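Local coordinates for L-lysine 6-monooxygenase (Pseudomonas syringae pv. tomato, PDB 5CQF), which is a probable FAD- and NADP-dependent monooxygenase of the lysine N(6)-hydroxylase/L-ornithine N(5)-oxygenase family, associated with siderophore biosynthesis, at residues S190-L193 / T194-A198. Numbering follows the deposited sequence.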
loop_
_atom_site.group_PDB
_atom_site.type_symbol
_atom_site.label_atom_id
_atom_site.label_comp_id
_atom_site.label_asym_id
_atom_site.label_seq_id
_atom_site.Cartn_x
_atom_site.Cartn_y
_atom_site.Cartn_z
ATOM N N SER A 190 9.215 -9.539 28.740
ATOM C CA SER A 190 9.311 -8.235 29.405
ATOM C C SER A 190 10.756 -7.846 29.776
ATOM O O SER A 190 11.028 -6.698 30.118
ATOM C CB SER A 190 8.447 -8.224 30.676
ATOM O OG SER A 190 8.928 -9.153 31.638
ATOM N N ARG A 191 11.672 -8.805 29.754
ATOM C CA ARG A 191 13.066 -8.540 30.037
ATOM C C ARG A 191 13.926 -8.945 28.835
ATOM O O ARG A 191 15.129 -9.143 28.971
ATOM C CB ARG A 191 13.469 -9.322 31.292
ATOM C CG ARG A 191 12.669 -8.937 32.535
ATOM C CD ARG A 191 13.373 -7.855 33.347
ATOM N NE ARG A 191 14.607 -8.369 33.958
ATOM C CZ ARG A 191 14.670 -9.075 35.088
ATOM N NH1 ARG A 191 13.562 -9.357 35.785
ATOM N NH2 ARG A 191 15.854 -9.494 35.532
ATOM N N PHE A 192 13.305 -9.027 27.656
ATOM C CA PHE A 192 13.975 -9.513 26.446
ATOM C C PHE A 192 15.242 -8.747 26.115
ATOM O O PHE A 192 16.257 -9.352 25.813
ATOM C CB PHE A 192 13.017 -9.519 25.229
ATOM C CG PHE A 192 13.627 -10.096 23.984
ATOM C CD1 PHE A 192 13.697 -11.468 23.791
ATOM C CD2 PHE A 192 14.147 -9.272 23.001
ATOM C CE1 PHE A 192 14.291 -12.000 22.658
ATOM C CE2 PHE A 192 14.734 -9.800 21.860
ATOM C CZ PHE A 192 14.816 -11.166 21.695
ATOM N N LEU A 193 15.178 -7.426 26.173
ATOM C CA LEU A 193 16.299 -6.590 25.782
ATOM C C LEU A 193 17.421 -6.698 26.787
ATOM O O LEU A 193 18.566 -6.925 26.420
ATOM C CB LEU A 193 15.871 -5.129 25.636
ATOM C CG LEU A 193 15.612 -4.588 24.222
ATOM C CD1 LEU A 193 16.929 -4.454 23.446
ATOM C CD2 LEU A 193 14.601 -5.442 23.467
ATOM N N THR A 194 17.081 -6.538 28.057
ATOM C CA THR A 194 18.055 -6.643 29.138
ATOM C C THR A 194 18.782 -7.981 29.068
ATOM O O THR A 194 19.993 -8.042 29.133
ATOM C CB THR A 194 17.352 -6.502 30.512
ATOM O OG1 THR A 194 16.404 -5.418 30.468
ATOM C CG2 THR A 194 18.354 -6.248 31.608
ATOM N N ARG A 195 18.025 -9.056 28.906
ATOM C CA ARG A 195 18.593 -10.402 28.877
ATOM C C ARG A 195 19.497 -10.617 27.673
ATOM O O ARG A 195 20.573 -11.198 27.806
ATOM C CB ARG A 195 17.487 -11.464 28.873
ATOM C CG ARG A 195 16.652 -11.502 30.143
ATOM C CD ARG A 195 17.366 -12.295 31.223
ATOM N NE ARG A 195 16.581 -12.374 32.446
ATOM C CZ ARG A 195 17.083 -12.655 33.644
ATOM N NH1 ARG A 195 18.382 -12.867 33.799
ATOM N NH2 ARG A 195 16.287 -12.708 34.697
ATOM N N LEU A 196 19.056 -10.173 26.503
ATOM C CA LEU A 196 19.896 -10.253 25.297
ATOM C C LEU A 196 21.211 -9.502 25.436
ATOM O O LEU A 196 22.244 -9.909 24.899
ATOM C CB LEU A 196 19.166 -9.716 24.081
ATOM C CG LEU A 196 18.422 -10.712 23.182
ATOM C CD1 LEU A 196 19.322 -11.306 22.110
ATOM C CD2 LEU A 196 17.785 -11.837 23.969
ATOM N N GLN A 197 21.177 -8.406 26.173
ATOM C CA GLN A 197 22.350 -7.570 26.305
ATOM C C GLN A 197 23.416 -8.284 27.142
ATOM O O GLN A 197 24.600 -8.217 26.836
ATOM C CB GLN A 197 21.955 -6.226 26.916
ATOM C CG GLN A 197 22.705 -5.058 26.328
ATOM C CD GLN A 197 22.164 -3.746 26.831
ATOM O OE1 GLN A 197 21.224 -3.185 26.265
ATOM N NE2 GLN A 197 22.754 -3.247 27.903
ATOM N N ALA A 198 22.970 -9.007 28.163
ATOM C CA ALA A 198 23.843 -9.797 29.013
ATOM C C ALA A 198 24.745 -10.789 28.265
ATOM O O ALA A 198 25.792 -11.167 28.777
ATOM C CB ALA A 198 23.015 -10.537 30.056
#
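Three successive i to i+4 backbone hydrogen bonds join residues 190-193 to 194-198 and wind them into the short alpha-helix 192-198. Arg191 occupies the N-cap position, and its carbonyl O receives Arg195 N at 2.9 Å, the donor lying nearly along the C=O axis. Phe192 O takes Leu196 N at 3.0 Å, and Leu193 O takes Gln197 N at the same length but with a more bent N-H...O angle. The helix follows strand 186-188, an outermost strand of a five-stranded parallel sheet in this Rossmann-clan protein, and Ser190 OG hydrogen-bonds His188 ND1 at the junction.

One turn apart, Phe192 and Leu196 form the buried side of the helix. One face of the Phe192 ring receives the methyl CD2 of Leu196 in a CH-pi contact, 3.9 Å from the ring centroid and 20° off the normal. The methyl is displaced toward the rim, nearest to CE1. Both side chains also touch Phe187, as does Arg195, and helix 214-226, so the pair fills the seam between the strand and that helix. Leu193, Thr194 and Gln197 instead meet Trp58 of helix 57-64.

On another side of the helix the side chains of Arg191 and Arg195 slant across one another, with their guanidinium ends close. A chi1 of -65° turns Arg195 CG away from its own carbonyl carbon and brings it to 3.0 Å from Arg191 O; the chain then bends at chi2. The two guanidinium planes are 22° apart but meet only at their NH2 corners, two like-charged donors that do not hydrogen-bond and whose closeness would be expected to cost some electrostatic energy. Arg191 NH2 sits over one face of the Arg195 guanidinium, 3.3 Å from Arg195 NH2.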